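Local coordinates for protein Agap007691-pb (Anopheles gambiae, PDB 5C98) that is a mosquito serpin of unknown function, probably related to inhibitors of serine proteases, at residues D129-N141 / F154-K168. Residues are numbered along the deposited sequence; the frame is centred on the assembly and turned at random.
Sequences DLTDDIPSALAVN and FIGEGDVFSLPPCHK
Asn141, on helix 133-146, grips the backbone of Ile155 with both ends of its amide. Ile155 N donates to Asn141 OD1 at 2.8 Å, in the carbonyl plane and on a lone pair, while Asn141 ND2 returns a bond of 3.0 Å to Ile155 O, which lies close to the amide plane. The preceding residue, Val140, sets its CB 3.6 Å from Ile155 CD1 and its CG1 3.7 Å from Phe154 CD1. Phe154 itself stacks on Tyr144, further along the same helix.

Glu157 is the side chain to follow outward. Its CB lies beside the Asp133 carboxylate, and CG sits 3.5 Å from Asp133 O and also against Ala137 CB. The chain then bends (chi2 90°), bringing CD and then OE2 alongside Ile134 CD1, OE2 at 3.2 Å. A water donates to both Glu157 OE2 and Ile134 O, linking the side chain back to the helix. Val160 CG2 packs against Ser136 CB and Ala137 CB, and Val160 also touches Met170 and Phe172 of strand 169-177.

Toward the turn 129-132, the contact becomes wetter. One water donates to Leu130 O and Val160 O and accepts from Ser162 OG, whose oxygen accepts a hydrogen bond from His167 N. Cys166 SG rests 3.8 Å from Thr131 CB.

The helix, corresponding to serpin helix F, and the chain returning from it to strand 169-177 thus pack on a face of the central sheet, over strands 95-104, 124-128 and 169-177. The Asn141 amide ties the two together directly, apolar packing fills the middle, and water carries the polar backbone atoms near the turn.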
ATOM      1  N   ASP A 129       5.831  -8.592 -25.503  1.00 22.61           N
ATOM      2  CA  ASP A 129       6.130  -7.591 -26.515  1.00 23.12           C
ATOM      3  C   ASP A 129       5.736  -6.240 -25.937  1.00 23.05           C
ATOM      4  O   ASP A 129       4.586  -5.821 -26.056  1.00 22.99           O
ATOM      5  CB  ASP A 129       5.346  -7.908 -27.778  1.00 26.18           C
ATOM      6  CG  ASP A 129       5.517  -6.865 -28.847  1.00 23.76           C
ATOM      7  OD1 ASP A 129       6.382  -5.967 -28.676  1.00 26.40           O
ATOM      8  OD2 ASP A 129       4.813  -6.965 -29.872  1.00 27.72           O
ATOM      9  N   LEU A 130       6.707  -5.531 -25.360  1.00 21.04           N
ATOM     10  CA  LEU A 130       6.464  -4.225 -24.747  1.00 20.44           C
ATOM     11  C   LEU A 130       6.258  -3.113 -25.781  1.00 24.18           C
ATOM     12  O   LEU A 130       5.877  -2.000 -25.405  1.00 26.21           O
ATOM     13  CB  LEU A 130       7.584  -3.875 -23.756  1.00 20.93           C
ATOM     14  CG  LEU A 130       7.388  -4.341 -22.300  1.00 24.02           C
ATOM     15  CD1 LEU A 130       8.604  -4.055 -21.420  1.00 21.20           C
ATOM     16  CD2 LEU A 130       6.166  -3.682 -21.679  1.00 26.19           C
ATOM     17  N   THR A 131       6.469  -3.383 -27.070  1.00 21.99           N
ATOM     18  CA  THR A 131       6.028  -2.454 -28.102  1.00 25.88           C
ATOM     19  C   THR A 131       4.519  -2.505 -28.329  1.00 27.38           C
ATOM     20  O   THR A 131       3.991  -1.664 -29.072  1.00 31.24           O
ATOM     21  CB  THR A 131       6.740  -2.712 -29.436  1.00 32.18           C
ATOM     22  OG1 THR A 131       6.109  -3.796 -30.124  1.00 30.24           O
ATOM     23  CG2 THR A 131       8.218  -3.010 -29.238  1.00 29.11           C
ATOM     24  N   ASP A 132       3.813  -3.453 -27.706  1.00 24.60           N
ATOM     25  CA  ASP A 132       2.384  -3.675 -27.927  1.00 24.12           C
ATOM     26  C   ASP A 132       1.657  -3.603 -26.588  1.00 25.29           C
ATOM     27  O   ASP A 132       1.772  -4.515 -25.762  1.00 22.91           O
ATOM     28  CB  ASP A 132       2.152  -5.028 -28.597  1.00 29.03           C
ATOM     29  CG  ASP A 132       0.734  -5.181 -29.125  1.00 31.22           C
ATOM     30  OD1 ASP A 132      -0.125  -4.320 -28.824  1.00 34.38           O
ATOM     31  OD2 ASP A 132       0.470  -6.175 -29.826  1.00 33.23           O
ATOM     32  N   ASP A 133       0.910  -2.521 -26.369  1.00 24.25           N
ATOM     33  CA  ASP A 133       0.289  -2.342 -25.064  1.00 25.48           C
ATOM     34  C   ASP A 133      -0.794  -3.375 -24.759  1.00 23.22           C
ATOM     35  O   ASP A 133      -1.080  -3.590 -23.576  1.00 23.35           O
ATOM     36  CB  ASP A 133      -0.232  -0.912 -24.876  1.00 25.19           C
ATOM     37  CG  ASP A 133      -1.213  -0.487 -25.944  1.00 36.53           C
ATOM     38  OD1 ASP A 133      -1.623  -1.325 -26.774  1.00 39.86           O
ATOM     39  OD2 ASP A 133      -1.582   0.701 -25.936  1.00 45.12           O
ATOM     40  N   ILE A 134      -1.369  -4.042 -25.757  1.00 24.54           N
ATOM     41  CA  ILE A 134      -2.517  -4.922 -25.502  1.00 24.96           C
ATOM     42  C   ILE A 134      -2.058  -6.194 -24.787  1.00 23.37           C
ATOM     43  O   ILE A 134      -2.577  -6.517 -23.705  1.00 23.13           O
ATOM     44  CB  ILE A 134      -3.291  -5.221 -26.797  1.00 29.59           C
ATOM     45  CG1 ILE A 134      -3.911  -3.928 -27.354  1.00 39.80           C
ATOM     46  CG2 ILE A 134      -4.367  -6.285 -26.565  1.00 28.10           C
ATOM     47  CD1 ILE A 134      -5.091  -3.404 -26.571  1.00 48.31           C
ATOM     48  N   PRO A 135      -1.100  -6.944 -25.331  1.00 24.82           N
ATOM     49  CA  PRO A 135      -0.632  -8.137 -24.608  1.00 23.87           C
ATOM     50  C   PRO A 135       0.111  -7.796 -23.346  1.00 21.76           C
ATOM     51  O   PRO A 135       0.085  -8.569 -22.376  1.00 24.70           O
ATOM     52  CB  PRO A 135       0.282  -8.844 -25.620  1.00 28.76           C
ATOM     53  CG  PRO A 135       0.684  -7.765 -26.585  1.00 29.10           C
ATOM     54  CD  PRO A 135      -0.528  -6.872 -26.687  1.00 27.44           C
ATOM     55  N   SER A 136       0.789  -6.655 -23.327  1.00 23.12           N
ATOM     56  CA  SER A 136       1.514  -6.251 -22.134  1.00 20.40           C
ATOM     57  C   SER A 136       0.562  -6.032 -20.961  1.00 20.09           C
ATOM     58  O   SER A 136       0.772  -6.557 -19.858  1.00 20.36           O
ATOM     59  CB  SER A 136       2.320  -4.984 -22.440  1.00 22.63           C
ATOM     60  OG  SER A 136       3.350  -5.233 -23.383  1.00 23.45           O
ATOM     61  N   ALA A 137      -0.524  -5.301 -21.187  1.00 21.00           N
ATOM     62  CA  ALA A 137      -1.493  -5.089 -20.116  1.00 22.54           C
ATOM     63  C   ALA A 137      -2.209  -6.381 -19.740  1.00 21.89           C
ATOM     64  O   ALA A 137      -2.485  -6.624 -18.554  1.00 21.41           O
ATOM     65  CB  ALA A 137      -2.486  -3.994 -20.504  1.00 21.07           C
ATOM     66  N   LEU A 138      -2.490  -7.239 -20.727  1.00 21.75           N
ATOM     67  CA  LEU A 138      -3.187  -8.483 -20.431  1.00 22.24           C
ATOM     68  C   LEU A 138      -2.350  -9.388 -19.533  1.00 20.97           C
ATOM     69  O   LEU A 138      -2.890 -10.058 -18.645  1.00 21.85           O
ATOM     70  CB  LEU A 138      -3.555  -9.205 -21.727  1.00 28.95           C
ATOM     71  CG  LEU A 138      -4.396 -10.467 -21.503  1.00 33.51           C
ATOM     72  CD1 LEU A 138      -5.706 -10.135 -20.826  1.00 37.60           C
ATOM     73  CD2 LEU A 138      -4.647 -11.180 -22.828  1.00 35.92           C
ATOM     74  N   ALA A 139      -1.038  -9.423 -19.735  1.00 20.53           N
ATOM     75  CA  ALA A 139      -0.203 -10.252 -18.876  1.00 19.97           C
ATOM     76  C   ALA A 139      -0.320  -9.814 -17.428  1.00 19.30           C
ATOM     77  O   ALA A 139      -0.445 -10.649 -16.521  1.00 20.47           O
ATOM     78  CB  ALA A 139       1.252 -10.192 -19.353  1.00 19.66           C
ATOM     79  N   VAL A 140      -0.292  -8.504 -17.184  1.00 19.61           N
ATOM     80  CA  VAL A 140      -0.396  -7.998 -15.821  1.00 19.72           C
ATOM     81  C   VAL A 140      -1.776  -8.292 -15.251  1.00 18.83           C
ATOM     82  O   VAL A 140      -1.918  -8.828 -14.141  1.00 19.72           O
ATOM     83  CB  VAL A 140      -0.109  -6.484 -15.791  1.00 19.55           C
ATOM     84  CG1 VAL A 140      -0.231  -5.946 -14.348  1.00 19.45           C
ATOM     85  CG2 VAL A 140       1.283  -6.199 -16.370  1.00 20.12           C
ATOM     86  N   ASN A 141      -2.812  -7.923 -15.988  1.00 19.49           N
ATOM     87  CA  ASN A 141      -4.169  -8.053 -15.457  1.00 19.95           C
ATOM     88  C   ASN A 141      -4.528  -9.510 -15.203  1.00 20.25           C
ATOM     89  O   ASN A 141      -5.175  -9.816 -14.193  1.00 20.31           O
ATOM     90  CB  ASN A 141      -5.173  -7.393 -16.390  1.00 22.17           C
ATOM     91  CG  ASN A 141      -5.058  -5.889 -16.382  1.00 21.44           C
ATOM     92  OD1 ASN A 141      -4.680  -5.297 -15.367  1.00 21.53           O
ATOM     93  ND2 ASN A 141      -5.343  -5.264 -17.516  1.00 23.24           N
ATOM     94  N   PHE A 154      -6.094  -4.470 -12.956  1.00 24.80           N
ATOM     95  CA  PHE A 154      -4.939  -3.906 -12.279  1.00 23.80           C
ATOM     96  C   PHE A 154      -4.420  -2.650 -12.990  1.00 24.05           C
ATOM     97  O   PHE A 154      -4.046  -1.671 -12.334  1.00 23.65           O
ATOM     98  CB  PHE A 154      -3.867  -5.003 -12.165  1.00 22.94           C
ATOM     99  CG  PHE A 154      -2.738  -4.633 -11.271  1.00 21.86           C
ATOM    100  CD1 PHE A 154      -1.754  -3.799 -11.727  1.00 21.62           C
ATOM    101  CD2 PHE A 154      -2.661  -5.097  -9.969  1.00 21.59           C
ATOM    102  CE1 PHE A 154      -0.723  -3.407 -10.917  1.00 22.93           C
ATOM    103  CE2 PHE A 154      -1.594  -4.716  -9.162  1.00 20.17           C
ATOM    104  CZ  PHE A 154      -0.645  -3.877  -9.638  1.00 22.02           C
ATOM    105  N   ILE A 155      -4.339  -2.674 -14.328  1.00 24.74           N
ATOM    106  CA  ILE A 155      -3.793  -1.566 -15.111  1.00 25.09           C
ATOM    107  C   ILE A 155      -4.611  -1.446 -16.385  1.00 26.38           C
ATOM    108  O   ILE A 155      -5.339  -2.360 -16.776  1.00 26.86           O
ATOM    109  CB  ILE A 155      -2.291  -1.671 -15.509  1.00 24.41           C
ATOM    110  CG1 ILE A 155      -1.961  -3.070 -16.033  1.00 24.25           C
ATOM    111  CG2 ILE A 155      -1.358  -1.243 -14.364  1.00 23.29           C
ATOM    112  CD1 ILE A 155      -0.737  -3.080 -16.935  1.00 25.87           C
ATOM    113  N   GLY A 156      -4.482  -0.280 -17.019  1.00 26.99           N
ATOM    114  CA  GLY A 156      -4.960  -0.070 -18.365  1.00 28.22           C
ATOM    115  C   GLY A 156      -3.798  -0.103 -19.348  1.00 28.16           C
ATOM    116  O   GLY A 156      -2.627  -0.056 -18.983  1.00 27.24           O
ATOM    117  N   GLU A 157      -4.149  -0.200 -20.627  1.00 29.23           N
ATOM    118  CA  GLU A 157      -3.117  -0.228 -21.656  1.00 29.35           C
ATOM    119  C   GLU A 157      -2.242   1.017 -21.610  1.00 29.21           C
ATOM    120  O   GLU A 157      -1.040   0.945 -21.902  1.00 28.73           O
ATOM    121  CB  GLU A 157      -3.762  -0.386 -23.027  1.00 30.68           C
ATOM    122  CG  GLU A 157      -4.096  -1.827 -23.369  1.00 30.70           C
ATOM    123  CD  GLU A 157      -5.491  -2.257 -22.940  1.00 52.47           C
ATOM    124  OE1 GLU A 157      -6.126  -1.560 -22.109  1.00 60.20           O
ATOM    125  OE2 GLU A 157      -5.961  -3.299 -23.448  1.00 51.53           O
ATOM    126  N   GLY A 158      -2.819   2.162 -21.232  1.00 29.66           N
ATOM    127  CA  GLY A 158      -2.038   3.381 -21.147  1.00 29.61           C
ATOM    128  C   GLY A 158      -0.901   3.312 -20.144  1.00 29.88           C
ATOM    129  O   GLY A 158       0.098   4.022 -20.285  1.00 31.59           O
ATOM    130  N   ASP A 159      -1.026   2.458 -19.122  1.00 27.23           N
ATOM    131  CA  ASP A 159      -0.005   2.402 -18.085  1.00 25.92           C
ATOM    132  C   ASP A 159       1.261   1.718 -18.574  1.00 26.89           C
ATOM    133  O   ASP A 159       2.330   1.906 -17.974  1.00 31.63           O
ATOM    134  CB  ASP A 159      -0.544   1.665 -16.851  1.00 25.61           C
ATOM    135  CG  ASP A 159      -1.693   2.393 -16.191  1.00 31.18           C
ATOM    136  OD1 ASP A 159      -1.534   3.592 -15.889  1.00 40.17           O
ATOM    137  OD2 ASP A 159      -2.768   1.779 -15.990  1.00 27.05           O
ATOM    138  N   VAL A 160       1.172   0.901 -19.623  1.00 25.88           N
ATOM    139  CA  VAL A 160       2.331   0.188 -20.148  1.00 25.44           C
ATOM    140  C   VAL A 160       2.736   0.682 -21.524  1.00 26.40           C
ATOM    141  O   VAL A 160       3.737   0.205 -22.071  1.00 26.17           O
ATOM    142  CB  VAL A 160       2.113  -1.337 -20.167  1.00 25.49           C
ATOM    143  CG1 VAL A 160       1.993  -1.885 -18.747  1.00 27.80           C
ATOM    144  CG2 VAL A 160       0.899  -1.696 -21.019  1.00 27.22           C
ATOM    145  N   PHE A 161       2.013   1.641 -22.087  1.00 27.50           N
ATOM    146  CA  PHE A 161       2.254   2.075 -23.453  1.00 28.59           C
ATOM    147  C   PHE A 161       3.514   2.928 -23.565  1.00 28.39           C
ATOM    148  O   PHE A 161       3.833   3.722 -22.675  1.00 27.85           O
ATOM    149  CB  PHE A 161       1.082   2.923 -23.934  1.00 29.89           C
ATOM    150  CG  PHE A 161       1.368   3.618 -25.219  1.00 31.08           C
ATOM    151  CD1 PHE A 161       1.212   2.949 -26.414  1.00 31.89           C
ATOM    152  CD2 PHE A 161       1.863   4.913 -25.229  1.00 31.41           C
ATOM    153  CE1 PHE A 161       1.523   3.559 -27.604  1.00 38.23           C
ATOM    154  CE2 PHE A 161       2.166   5.530 -26.424  1.00 32.58           C
ATOM    155  CZ  PHE A 161       1.998   4.851 -27.611  1.00 33.38           C
ATOM    156  N   SER A 162       4.217   2.784 -24.694  1.00 28.92           N
ATOM    157  CA  SER A 162       5.314   3.681 -25.039  1.00 29.07           C
ATOM    158  C   SER A 162       5.459   3.754 -26.550  1.00 30.32           C
ATOM    159  O   SER A 162       5.213   2.776 -27.250  1.00 30.63           O
ATOM    160  CB  SER A 162       6.657   3.218 -24.430  1.00 29.44           C
ATOM    161  OG  SER A 162       6.971   1.849 -24.718  1.00 27.36           O
ATOM    162  N   LEU A 163       5.844   4.932 -27.042  1.00 31.12           N
ATOM    163  CA  LEU A 163       6.303   5.046 -28.417  1.00 32.21           C
ATOM    164  C   LEU A 163       7.764   4.625 -28.483  1.00 31.46           C
ATOM    165  O   LEU A 163       8.441   4.567 -27.453  1.00 30.23           O
ATOM    166  CB  LEU A 163       6.179   6.489 -28.892  1.00 33.42           C
ATOM    167  CG  LEU A 163       4.772   6.976 -29.209  1.00 34.60           C
ATOM    168  CD1 LEU A 163       4.731   8.507 -29.346  1.00 35.60           C
ATOM    169  CD2 LEU A 163       4.261   6.323 -30.506  1.00 36.20           C
ATOM    170  N   PRO A 164       8.283   4.310 -29.687  1.00 32.22           N
ATOM    171  CA  PRO A 164       9.699   3.919 -29.804  1.00 31.61           C
ATOM    172  C   PRO A 164      10.603   5.052 -29.331  1.00 31.37           C
ATOM    173  O   PRO A 164      10.253   6.204 -29.573  1.00 32.30           O
ATOM    174  CB  PRO A 164       9.892   3.697 -31.313  1.00 32.87           C
ATOM    175  CG  PRO A 164       8.521   3.423 -31.831  1.00 35.12           C
ATOM    176  CD  PRO A 164       7.577   4.210 -30.975  1.00 33.67           C
ATOM    177  N   PRO A 165      11.715   4.741 -28.644  1.00 30.71           N
ATOM    178  CA  PRO A 165      12.139   3.393 -28.252  1.00 29.08           C
ATOM    179  C   PRO A 165      11.321   2.898 -27.076  1.00 28.10           C
ATOM    180  O   PRO A 165      11.236   3.578 -26.049  1.00 27.51           O
ATOM    181  CB  PRO A 165      13.594   3.599 -27.847  1.00 31.97           C
ATOM    182  CG  PRO A 165      13.634   5.009 -27.349  1.00 35.14           C
ATOM    183  CD  PRO A 165      12.687   5.767 -28.228  1.00 32.86           C
ATOM    184  N   CYS A 166      10.722   1.728 -27.235  1.00 27.99           N
ATOM    185  CA  CYS A 166       9.729   1.272 -26.280  1.00 27.36           C
ATOM    186  C   CYS A 166      10.375   0.810 -24.971  1.00 25.86           C
ATOM    187  O   CYS A 166      11.583   0.564 -24.880  1.00 25.27           O
ATOM    188  CB  CYS A 166       8.897   0.152 -26.884  1.00 27.79           C
ATOM    189  SG  CYS A 166       7.937   0.735 -28.308  1.00 29.60           S
ATOM    190  N   HIS A 167       9.533   0.701 -23.949  1.00 25.31           N
ATOM    191  CA  HIS A 167       9.991   0.276 -22.634  1.00 23.96           C
ATOM    192  C   HIS A 167      10.596  -1.120 -22.688  1.00 24.63           C
ATOM    193  O   HIS A 167      10.191  -1.962 -23.492  1.00 23.91           O
ATOM    194  CB  HIS A 167       8.804   0.232 -21.684  1.00 23.68           C
ATOM    195  CG  HIS A 167       8.247   1.574 -21.356  1.00 24.08           C
ATOM    196  ND1 HIS A 167       8.928   2.747 -21.599  1.00 24.40           N
ATOM    197  CD2 HIS A 167       7.081   1.926 -20.763  1.00 25.03           C
ATOM    198  CE1 HIS A 167       8.197   3.769 -21.179  1.00 25.08           C
ATOM    199  NE2 HIS A 167       7.069   3.299 -20.678  1.00 26.02           N
ATOM    200  N   LYS A 168      11.584  -1.361 -21.808  1.00 22.29           N
ATOM    201  CA  LYS A 168      12.218  -2.670 -21.672  1.00 21.65           C
ATOM    202  C   LYS A 168      11.885  -3.390 -20.378  1.00 20.68           C
ATOM    203  O   LYS A 168      12.012  -4.615 -20.339  1.00 20.39           O
ATOM    204  CB  LYS A 168      13.746  -2.540 -21.742  1.00 21.23           C
ATOM    205  CG  LYS A 168      14.271  -1.944 -23.048  1.00 24.63           C
ATOM    206  CD  LYS A 168      15.797  -1.863 -23.012  1.00 35.45           C
ATOM    207  CE  LYS A 168      16.334  -0.777 -23.914  1.00 52.67           C
ATOM    208  NZ  LYS A 168      16.092  -1.079 -25.339  1.00 65.09           N
TER
HETATM  209  O   HOH W   1       6.012  -0.102 -23.506  1.00 25.53           O
HETATM  210  O   HOH W   2       3.505   0.175 -26.196  1.00 27.43           O
HETATM  211  O   HOH W   3       4.492   1.392 -29.554  1.00 45.31           O
HETATM  212  O   HOH W   4      -5.065  -5.774 -22.755  1.00 22.91           O
HETATM  213  O   HOH W   5      -6.097  -7.621 -12.692  1.00 22.87           O